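Local coordinates for polysaccharide deacetylase (Ammonifex degensii, PDB 4WCJ), which probably removes N-acetyl groups from poly-beta-1,6-N-acetyl-D-glucosamine as a zinc-binding family 4 carbohydrate esterase, at residues L94-V104 / I117-A125; E179-T190 / T214-F224. All coordinates share one frame; numbering follows the deposited sequence.

Contact 1 (L94-V104 / I117-A125); sequences LVTFDDGDLSV and IPFLFFVIA. With ZN (zinc ion), chain B.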
loop_
_atom_site.group_PDB
_atom_site.type_symbol
_atom_site.label_atom_id
_atom_site.label_comp_id
_atom_site.label_asym_id
_atom_site.label_seq_id
_atom_site.Cartn_x
_atom_site.Cartn_y
_atom_site.Cartn_z
ATOM N N LEU A 94 1.615 4.974 -8.407
ATOM C CA LEU A 94 1.422 3.605 -7.948
ATOM C C LEU A 94 0.148 3.502 -7.112
ATOM O O LEU A 94 -0.051 4.273 -6.163
ATOM C CB LEU A 94 2.623 3.134 -7.125
ATOM C CG LEU A 94 2.513 1.743 -6.491
ATOM C CD1 LEU A 94 2.271 0.676 -7.550
ATOM C CD2 LEU A 94 3.760 1.416 -5.697
ATOM N N VAL A 95 -0.714 2.557 -7.469
ATOM C CA VAL A 95 -1.914 2.277 -6.690
ATOM C C VAL A 95 -1.601 1.258 -5.596
ATOM O O VAL A 95 -1.021 0.206 -5.873
ATOM C CB VAL A 95 -3.058 1.741 -7.584
ATOM C CG1 VAL A 95 -4.272 1.374 -6.742
ATOM C CG2 VAL A 95 -3.421 2.763 -8.647
ATOM N N THR A 96 -1.950 1.584 -4.351
ATOM C CA THR A 96 -1.805 0.630 -3.251
ATOM C C THR A 96 -3.067 0.546 -2.387
ATOM O O THR A 96 -3.833 1.517 -2.260
ATOM C CB THR A 96 -0.592 0.969 -2.328
ATOM O OG1 THR A 96 -0.928 2.040 -1.432
ATOM C CG2 THR A 96 0.641 1.322 -3.147
ATOM N N PHE A 97 -3.258 -0.625 -1.786
ATOM C CA PHE A 97 -4.332 -0.875 -0.832
ATOM C C PHE A 97 -3.771 -1.429 0.468
ATOM O O PHE A 97 -2.899 -2.299 0.431
ATOM C CB PHE A 97 -5.348 -1.875 -1.391
ATOM C CG PHE A 97 -6.283 -1.290 -2.399
ATOM C CD1 PHE A 97 -5.867 -1.055 -3.692
ATOM C CD2 PHE A 97 -7.584 -0.976 -2.044
ATOM C CE1 PHE A 97 -6.733 -0.522 -4.623
ATOM C CE2 PHE A 97 -8.454 -0.438 -2.972
ATOM C CZ PHE A 97 -8.027 -0.205 -4.257
ATOM N N ASP A 98 -4.284 -0.946 1.599
ATOM C CA ASP A 98 -3.915 -1.463 2.928
ATOM C C ASP A 98 -5.014 -2.286 3.585
ATOM O O ASP A 98 -6.160 -1.870 3.574
ATOM C CB ASP A 98 -3.567 -0.319 3.887
ATOM C CG ASP A 98 -2.199 0.270 3.630
ATOM O OD1 ASP A 98 -1.537 -0.133 2.644
ATOM O OD2 ASP A 98 -1.796 1.153 4.415
ATOM N N ASP A 99 -4.608 -3.430 4.146
ATOM C CA ASP A 99 -5.292 -4.259 5.167
ATOM C C ASP A 99 -5.645 -5.665 4.665
ATOM O O ASP A 99 -5.186 -6.661 5.234
ATOM C CB ASP A 99 -6.557 -3.596 5.729
ATOM C CG ASP A 99 -6.238 -2.376 6.570
ATOM O OD1 ASP A 99 -5.045 -2.132 6.793
ATOM O OD2 ASP A 99 -7.174 -1.663 6.988
ATOM N N GLY A 100 -6.457 -5.749 3.614
ATOM C CA GLY A 100 -6.844 -7.042 3.084
ATOM C C GLY A 100 -8.342 -7.162 2.867
ATOM O O GLY A 100 -8.864 -8.271 2.707
ATOM N N ASP A 101 -9.039 -6.027 2.860
ATOM C CA ASP A 101 -10.498 -6.048 2.785
ATOM C C ASP A 101 -11.015 -6.821 1.568
ATOM O O ASP A 101 -10.452 -6.730 0.482
ATOM C CB ASP A 101 -11.060 -4.632 2.760
ATOM C CG ASP A 101 -12.545 -4.600 3.052
ATOM O OD1 ASP A 101 -12.919 -4.719 4.241
ATOM O OD2 ASP A 101 -13.348 -4.459 2.108
ATOM N N LEU A 102 -12.095 -7.575 1.767
ATOM C CA LEU A 102 -12.716 -8.341 0.693
ATOM C C LEU A 102 -13.095 -7.463 -0.496
ATOM O O LEU A 102 -13.093 -7.922 -1.636
ATOM C CB LEU A 102 -13.957 -9.071 1.214
ATOM C CG LEU A 102 -14.736 -9.903 0.196
ATOM C CD1 LEU A 102 -13.823 -10.933 -0.473
ATOM C CD2 LEU A 102 -15.936 -10.571 0.847
ATOM N N SER A 103 -13.418 -6.198 -0.235
ATOM C CA SER A 103 -13.847 -5.318 -1.319
ATOM C C SER A 103 -12.731 -5.073 -2.320
ATOM O O SER A 103 -13.005 -4.722 -3.457
ATOM C CB SER A 103 -14.360 -3.972 -0.787
ATOM O OG SER A 103 -13.307 -3.216 -0.203
ATOM N N VAL A 104 -11.468 -5.228 -1.906
ATOM C CA VAL A 104 -10.384 -5.123 -2.885
ATOM C C VAL A 104 -10.558 -6.203 -3.960
ATOM O O VAL A 104 -10.362 -5.945 -5.147
ATOM C CB VAL A 104 -8.989 -5.233 -2.219
ATOM C CG1 VAL A 104 -7.873 -5.129 -3.270
ATOM C CG2 VAL A 104 -8.828 -4.145 -1.173
ATOM N N ILE A 117 -4.395 -2.047 -14.672
ATOM C CA ILE A 117 -3.632 -1.237 -13.730
ATOM C C ILE A 117 -3.063 -2.094 -12.601
ATOM O O ILE A 117 -3.806 -2.727 -11.839
ATOM C CB ILE A 117 -4.501 -0.103 -13.143
ATOM C CG1 ILE A 117 -4.852 0.907 -14.238
ATOM C CG2 ILE A 117 -3.779 0.591 -11.991
ATOM C CD1 ILE A 117 -5.926 1.893 -13.846
ATOM N N PRO A 118 -1.734 -2.104 -12.480
ATOM C CA PRO A 118 -1.067 -2.825 -11.394
ATOM C C PRO A 118 -1.391 -2.196 -10.042
ATOM O O PRO A 118 -1.794 -1.035 -9.985
ATOM C CB PRO A 118 0.424 -2.663 -11.712
ATOM C CG PRO A 118 0.500 -1.917 -13.019
ATOM C CD PRO A 118 -0.805 -1.238 -13.219
ATOM N N PHE A 119 -1.224 -2.953 -8.967
ATOM C CA PHE A 119 -1.386 -2.385 -7.639
ATOM C C PHE A 119 -0.632 -3.196 -6.594
ATOM O O PHE A 119 -0.367 -4.385 -6.775
ATOM C CB PHE A 119 -2.877 -2.265 -7.273
ATOM C CG PHE A 119 -3.622 -3.581 -7.236
ATOM C CD1 PHE A 119 -3.934 -4.259 -8.407
ATOM C CD2 PHE A 119 -4.045 -4.113 -6.026
ATOM C CE1 PHE A 119 -4.621 -5.455 -8.369
ATOM C CE2 PHE A 119 -4.739 -5.307 -5.984
ATOM C CZ PHE A 119 -5.034 -5.974 -7.155
ATOM N N LEU A 120 -0.263 -2.534 -5.503
ATOM C CA LEU A 120 0.394 -3.195 -4.392
ATOM C C LEU A 120 -0.627 -3.370 -3.268
ATOM O O LEU A 120 -1.238 -2.401 -2.820
ATOM C CB LEU A 120 1.604 -2.384 -3.908
ATOM C CG LEU A 120 2.877 -3.144 -3.510
ATOM C CD1 LEU A 120 4.026 -2.181 -3.158
ATOM C CD2 LEU A 120 2.619 -4.121 -2.381
ATOM N N PHE A 121 -0.803 -4.605 -2.814
ATOM C CA PHE A 121 -1.783 -4.938 -1.781
ATOM C C PHE A 121 -1.055 -5.303 -0.492
ATOM O O PHE A 121 -0.497 -6.410 -0.397
ATOM C CB PHE A 121 -2.650 -6.107 -2.258
ATOM C CG PHE A 121 -3.955 -6.276 -1.510
ATOM C CD1 PHE A 121 -4.422 -5.305 -0.627
ATOM C CD2 PHE A 121 -4.701 -7.445 -1.682
ATOM C CE1 PHE A 121 -5.630 -5.486 0.048
ATOM C CE2 PHE A 121 -5.900 -7.626 -0.998
ATOM C CZ PHE A 121 -6.365 -6.650 -0.149
ATOM N N PHE A 122 -1.055 -4.390 0.478
ATOM C CA PHE A 122 -0.410 -4.636 1.761
ATOM C C PHE A 122 -1.369 -5.351 2.705
ATOM O O PHE A 122 -2.301 -4.738 3.205
ATOM C CB PHE A 122 0.049 -3.321 2.395
ATOM C CG PHE A 122 1.100 -2.583 1.602
ATOM C CD1 PHE A 122 2.442 -2.930 1.709
ATOM C CD2 PHE A 122 0.752 -1.525 0.770
ATOM C CE1 PHE A 122 3.408 -2.229 0.999
ATOM C CE2 PHE A 122 1.719 -0.828 0.055
ATOM C CZ PHE A 122 3.045 -1.181 0.172
ATOM N N VAL A 123 -1.145 -6.633 2.960
ATOM C CA VAL A 123 -2.082 -7.377 3.787
ATOM C C VAL A 123 -1.593 -7.638 5.211
ATOM O O VAL A 123 -0.398 -7.806 5.464
ATOM C CB VAL A 123 -2.455 -8.719 3.121
ATOM C CG1 VAL A 123 -2.984 -8.469 1.706
ATOM C CG2 VAL A 123 -1.262 -9.691 3.055
ATOM N N ILE A 124 -2.542 -7.625 6.136
ATOM C CA ILE A 124 -2.327 -8.077 7.501
ATOM C C ILE A 124 -2.368 -9.594 7.448
ATOM O O ILE A 124 -3.440 -10.202 7.483
ATOM C CB ILE A 124 -3.386 -7.553 8.463
ATOM C CG1 ILE A 124 -3.532 -6.038 8.317
ATOM C CG2 ILE A 124 -3.009 -7.917 9.888
ATOM C CD1 ILE A 124 -4.756 -5.493 8.968
ATOM N N ALA A 125 -1.196 -10.213 7.325
ATOM C CA ALA A 125 -1.137 -11.611 6.904
ATOM C C ALA A 125 -1.872 -12.541 7.855
ATOM O O ALA A 125 -2.434 -13.542 7.419
ATOM C CB ALA A 125 0.332 -12.061 6.735
HETATM ZN ZN ZN B . -3.912 -0.531 7.711
HETATM O O HOH W 1 -0.370 1.415 -10.199
HETATM O O HOH W 2 -3.664 1.427 6.521
HETATM O O HOH W 3 -5.866 0.533 7.988
#
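The Phe121 ring is sandwiched between Val104 CG1, 3.8 Å above one face and offset toward the rim, and Val123 CG1 over the centre of the opposite face. Phe97 O lies in the ring plane at its edge, 3.5 Å from Phe121 CD1. With CG anti to the backbone N (chi1 -162°), the ring swings across toward Gly100, whose CA comes 3.3 Å from Phe121 CZ. On the other side of the sheet, Leu120 CD2 sits over one face of the Phe122 ring, while Thr96 CB meets its edge. The Asp98 carboxylate runs alongside that ring with its plane turned 88° from it; OD1 lies 3.3 Å from Phe122 CD2, and OD2 accepts a hydrogen bond from a zinc-bound water and forms a salt bridge with Arg245.

Between these two layers, strands 94-99 and 119-123 run parallel, joined by five backbone hydrogen bonds from Leu120 N to Val95 O at one end to Ile124 N to Asp99 O at the other. At the carboxyl end Asp99 OD1 binds zinc at 2.2 Å, with His157, His162 and two waters completing the site. This is a beta-alpha-beta unit of the family 4 carbohydrate esterase barrel, whose first strand ends in the aspartate of the Asp-His-His zinc site.

Contact 2 (E179-T190 / T214-F224); sequences ERLFAEDTARGT and TTDEILRTQGF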
loop_
_atom_site.group_PDB
_atom_site.type_symbol
_atom_site.label_atom_id
_atom_site.label_comp_id
_atom_site.label_asym_id
_atom_site.label_seq_id
_atom_site.Cartn_x
_atom_site.Cartn_y
_atom_site.Cartn_z
ATOM N N GLU A 179 10.385 -3.685 20.396
ATOM C CA GLU A 179 11.171 -3.888 19.170
ATOM C C GLU A 179 11.370 -5.369 18.851
ATOM O O GLU A 179 11.433 -5.754 17.683
ATOM C CB GLU A 179 12.532 -3.183 19.257
ATOM C CG GLU A 179 13.154 -3.151 20.630
ATOM C CD GLU A 179 12.754 -1.918 21.417
ATOM O OE1 GLU A 179 11.718 -1.967 22.104
ATOM O OE2 GLU A 179 13.479 -0.900 21.351
ATOM N N ARG A 180 11.450 -6.193 19.890
ATOM C CA ARG A 180 11.540 -7.639 19.718
ATOM C C ARG A 180 10.254 -8.190 19.105
ATOM O O ARG A 180 10.293 -8.936 18.122
ATOM C CB ARG A 180 11.824 -8.312 21.061
ATOM C CG ARG A 180 11.793 -9.834 21.052
ATOM C CD ARG A 180 12.074 -10.353 22.457
ATOM N NE ARG A 180 11.923 -11.801 22.585
ATOM C CZ ARG A 180 12.161 -12.472 23.708
ATOM N NH1 ARG A 180 12.002 -13.789 23.746
ATOM N NH2 ARG A 180 12.562 -11.825 24.797
ATOM N N LEU A 181 9.121 -7.808 19.691
ATOM C CA LEU A 181 7.810 -8.227 19.209
ATOM C C LEU A 181 7.608 -7.829 17.754
ATOM O O LEU A 181 7.025 -8.584 16.968
ATOM C CB LEU A 181 6.701 -7.626 20.082
ATOM C CG LEU A 181 5.262 -7.753 19.564
ATOM C CD1 LEU A 181 4.825 -9.214 19.501
ATOM C CD2 LEU A 181 4.279 -6.926 20.395
ATOM N N PHE A 182 8.093 -6.644 17.394
ATOM C CA PHE A 182 7.941 -6.173 16.020
ATOM C C PHE A 182 8.773 -7.004 15.055
ATOM O O PHE A 182 8.348 -7.291 13.932
ATOM C CB PHE A 182 8.334 -4.702 15.893
ATOM C CG PHE A 182 8.223 -4.174 14.492
ATOM C CD1 PHE A 182 6.983 -3.833 13.968
ATOM C CD2 PHE A 182 9.346 -4.033 13.694
ATOM C CE1 PHE A 182 6.867 -3.356 12.676
ATOM C CE2 PHE A 182 9.242 -3.554 12.409
ATOM C CZ PHE A 182 7.994 -3.219 11.889
ATOM N N ALA A 183 9.969 -7.376 15.499
ATOM C CA ALA A 183 10.864 -8.172 14.675
ATOM C C ALA A 183 10.272 -9.556 14.438
ATOM O O ALA A 183 10.312 -10.069 13.319
ATOM C CB ALA A 183 12.232 -8.276 15.318
ATOM N N GLU A 184 9.718 -10.150 15.493
ATOM C CA GLU A 184 9.186 -11.506 15.415
ATOM C C GLU A 184 7.940 -11.543 14.538
ATOM O O GLU A 184 7.763 -12.454 13.723
ATOM C CB GLU A 184 8.885 -12.045 16.815
ATOM C CG GLU A 184 10.124 -12.610 17.510
ATOM C CD GLU A 184 10.054 -12.534 19.026
ATOM O OE1 GLU A 184 9.124 -11.884 19.559
ATOM O OE2 GLU A 184 10.942 -13.127 19.684
ATOM N N ASP A 185 7.090 -10.537 14.704
ATOM C CA ASP A 185 5.871 -10.417 13.908
ATOM C C ASP A 185 6.191 -10.247 12.429
ATOM O O ASP A 185 5.558 -10.859 11.568
ATOM C CB ASP A 185 5.045 -9.236 14.409
ATOM C CG ASP A 185 3.766 -9.041 13.631
ATOM O OD1 ASP A 185 3.804 -8.325 12.611
ATOM O OD2 ASP A 185 2.726 -9.588 14.055
ATOM N N THR A 186 7.176 -9.406 12.139
ATOM C CA THR A 186 7.598 -9.168 10.759
ATOM C C THR A 186 8.147 -10.432 10.120
ATOM O O THR A 186 7.833 -10.732 8.968
ATOM C CB THR A 186 8.652 -8.037 10.678
ATOM O OG1 THR A 186 8.114 -6.850 11.273
ATOM C CG2 THR A 186 9.003 -7.738 9.229
ATOM N N ALA A 187 8.946 -11.189 10.865
ATOM C CA ALA A 187 9.508 -12.432 10.343
ATOM C C ALA A 187 8.406 -13.451 10.103
ATOM O O ALA A 187 8.448 -14.207 9.137
ATOM C CB ALA A 187 10.555 -12.997 11.291
ATOM N N ARG A 188 7.415 -13.465 10.988
ATOM C CA ARG A 188 6.285 -14.370 10.828
ATOM C C ARG A 188 5.498 -13.981 9.585
ATOM O O ARG A 188 5.085 -14.835 8.794
ATOM C CB ARG A 188 5.393 -14.351 12.071
ATOM C CG ARG A 188 4.185 -15.281 11.987
ATOM C CD ARG A 188 3.379 -15.283 13.280
ATOM N NE ARG A 188 2.501 -16.450 13.382
ATOM C CZ ARG A 188 1.739 -16.723 14.437
ATOM N NH1 ARG A 188 1.736 -15.913 15.488
ATOM N NH2 ARG A 188 0.980 -17.810 14.444
ATOM N N GLY A 189 5.308 -12.679 9.407
ATOM C CA GLY A 189 4.564 -12.170 8.270
ATOM C C GLY A 189 5.245 -12.564 6.968
ATOM O O GLY A 189 4.591 -13.037 6.038
ATOM N N THR A 190 6.559 -12.385 6.893
ATOM C CA THR A 190 7.251 -12.703 5.642
ATOM C C THR A 190 7.213 -14.206 5.364
ATOM O O THR A 190 7.022 -14.632 4.215
ATOM C CB THR A 190 8.713 -12.204 5.645
ATOM O OG1 THR A 190 9.460 -12.859 6.679
ATOM C CG2 THR A 190 8.742 -10.713 5.868
ATOM N N THR A 214 14.341 2.623 14.616
ATOM C CA THR A 214 14.518 1.282 15.153
ATOM C C THR A 214 13.726 0.289 14.314
ATOM O O THR A 214 14.255 -0.755 13.913
ATOM C CB THR A 214 14.090 1.188 16.629
ATOM O OG1 THR A 214 14.958 1.999 17.427
ATOM C CG2 THR A 214 14.175 -0.254 17.115
ATOM N N THR A 215 12.472 0.615 14.020
ATOM C CA THR A 215 11.654 -0.286 13.206
ATOM C C THR A 215 12.126 -0.282 11.744
ATOM O O THR A 215 12.096 -1.328 11.080
ATOM C CB THR A 215 10.127 0.044 13.272
ATOM O OG1 THR A 215 9.861 1.336 12.714
ATOM C CG2 THR A 215 9.629 -0.023 14.698
ATOM N N ASP A 216 12.582 0.870 11.251
ATOM C CA ASP A 216 13.147 0.947 9.896
ATOM C C ASP A 216 14.301 -0.032 9.724
ATOM O O ASP A 216 14.440 -0.691 8.687
ATOM C CB ASP A 216 13.657 2.354 9.582
ATOM C CG ASP A 216 12.552 3.353 9.376
ATOM O OD1 ASP A 216 11.395 2.947 9.120
ATOM O OD2 ASP A 216 12.854 4.564 9.464
ATOM N N GLU A 217 15.133 -0.114 10.755
ATOM C CA GLU A 217 16.320 -0.952 10.707
ATOM C C GLU A 217 15.952 -2.427 10.750
ATOM O O GLU A 217 16.556 -3.244 10.064
ATOM C CB GLU A 217 17.272 -0.597 11.860
ATOM C CG GLU A 217 18.468 -1.521 11.999
ATOM C CD GLU A 217 19.432 -1.425 10.830
ATOM O OE1 GLU A 217 19.242 -0.551 9.957
ATOM O OE2 GLU A 217 20.396 -2.218 10.800
ATOM N N ILE A 218 14.950 -2.766 11.551
ATOM C CA ILE A 218 14.474 -4.135 11.602
ATOM C C ILE A 218 14.004 -4.550 10.208
ATOM O O ILE A 218 14.376 -5.624 9.699
ATOM C CB ILE A 218 13.348 -4.297 12.631
ATOM C CG1 ILE A 218 13.925 -4.181 14.044
ATOM C CG2 ILE A 218 12.649 -5.635 12.450
ATOM C CD1 ILE A 218 12.867 -4.080 15.120
ATOM N N LEU A 219 13.206 -3.693 9.572
ATOM C CA LEU A 219 12.777 -3.973 8.198
ATOM C C LEU A 219 13.957 -4.128 7.236
ATOM O O LEU A 219 13.959 -5.023 6.381
ATOM C CB LEU A 219 11.843 -2.872 7.698
ATOM C CG LEU A 219 10.539 -2.740 8.484
ATOM C CD1 LEU A 219 9.716 -1.563 7.971
ATOM C CD2 LEU A 219 9.748 -4.041 8.426
ATOM N N ARG A 220 14.966 -3.269 7.365
ATOM C CA ARG A 220 16.100 -3.335 6.456
ATOM C C ARG A 220 16.816 -4.670 6.608
ATOM O O ARG A 220 17.114 -5.343 5.613
ATOM C CB ARG A 220 17.083 -2.188 6.700
ATOM C CG ARG A 220 18.157 -2.065 5.625
ATOM C CD ARG A 220 19.301 -1.161 6.068
ATOM N NE ARG A 220 20.030 -1.728 7.200
ATOM C CZ ARG A 220 21.027 -2.601 7.089
ATOM N NH1 ARG A 220 21.421 -3.024 5.891
ATOM N NH2 ARG A 220 21.631 -3.057 8.178
ATOM N N THR A 221 17.080 -5.059 7.851
ATOM C CA THR A 221 17.824 -6.288 8.104
ATOM C C THR A 221 17.006 -7.517 7.736
ATOM O O THR A 221 17.565 -8.583 7.489
ATOM C CB THR A 221 18.280 -6.402 9.579
ATOM O OG1 THR A 221 17.144 -6.600 10.429
ATOM C CG2 THR A 221 19.024 -5.152 10.005
ATOM N N GLN A 222 15.685 -7.372 7.682
ATOM C CA GLN A 222 14.840 -8.481 7.255
ATOM C C GLN A 222 14.579 -8.452 5.752
ATOM O O GLN A 222 13.728 -9.187 5.248
ATOM C CB GLN A 222 13.528 -8.487 8.030
ATOM C CG GLN A 222 13.706 -8.987 9.444
ATOM C CD GLN A 222 12.403 -9.309 10.122
ATOM O OE1 GLN A 222 11.434 -9.696 9.473
ATOM N NE2 GLN A 222 12.362 -9.141 11.442
ATOM N N GLY A 223 15.310 -7.600 5.042
ATOM C CA GLY A 223 15.367 -7.672 3.595
ATOM C C GLY A 223 14.389 -6.843 2.784
ATOM O O GLY A 223 14.323 -6.999 1.567
ATOM N N PHE A 224 13.633 -5.963 3.430
ATOM C CA PHE A 224 12.680 -5.134 2.700
ATOM C C PHE A 224 13.387 -4.074 1.854
ATOM O O PHE A 224 14.372 -3.455 2.285
ATOM C CB PHE A 224 11.675 -4.503 3.671
ATOM C CG PHE A 224 10.684 -5.490 4.201
ATOM C CD1 PHE A 224 9.542 -5.795 3.474
ATOM C CD2 PHE A 224 10.920 -6.164 5.392
ATOM C CE1 PHE A 224 8.634 -6.731 3.934
ATOM C CE2 PHE A 224 10.007 -7.093 5.867
ATOM C CZ PHE A 224 8.864 -7.380 5.129
HETATM O O HOH W 4 11.796 -11.509 7.571
#
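Gln222 reaches across to helix 179-190 and donates an N-H from NE2 to Ala183 O at 2.9 Å, with an N-H...O angle of 160°. Its CG is anti to the carbonyl carbon (chi1 -75°) and the chain beyond is extended, which carries the amide over to the other helix. The acceptor lies near the amide plane, and Ala183 O also keeps its helical bond from Ala187 N, the two donors arriving from opposite faces of the carbonyl plane. The other amide atom, OE1, packs 3.1 Å from Thr186 CG2 and accepts from a water that also donates to Thr190 OG1, so both ends of the amide are engaged.

Phe182 carries the packing nearer the N-terminal ends of both segments. Its CG is anti to the backbone N (chi1 179°), projecting the ring toward helix 214-221, where Thr215 CB lies over one face in a CH-pi contact, 4.2 Å from the centroid. The opposite face receives Thr186 OG1 over its centre; that hydroxyl is bonded to Phe182 O. Ile218 CD1 comes to the ring edge, 3.8 Å from Phe182 CD2, while its CG2 branch packs on Ala183 CB. Thr186 CG2 points across to Leu219 CD2 and to Phe224 CE2, and Thr190 CG2 approaches Phe224 CZ to 3.4 Å.

A Schellman motif with Gly223 as C-prime ends the second helix and turns the chain so that Phe224 meets Thr186 and Thr190. The helix axes are 10.1 Å apart at closest approach and cross at -33°. Toward the sheet, Thr190 and Phe224 both touch Leu156 of strand 152-156. Thr215 OG1 is hydrogen-bonded to Tyr206 OH, just past strand 203-205, and the Asp185 carboxylate accepts from Tyr159 N and Asp160 N in the loop after strand 152-156.

Contact 1 closes before contact 2 opens along the chain, and their centres lie about 20 Å apart; the nearest atoms come within about 4 Å without touching. Contact 1 is buried, about 6 Å from the centre of the chain, and supplies the zinc ligand Asp99. Contact 2 is more peripheral, about 17 Å from that centre, and contributes no metal ligand: the Phe182 side chain is about 12 Å from the zinc ion. Strand 152-156 connects them, since Val123 of contact 1 packs on Val154 and Ala125 on Leu156, the residue that Thr190 and Phe224 of contact 2 also touch. His157, next in sequence, binds the zinc, with its side chain about 9 Å from that of Phe182.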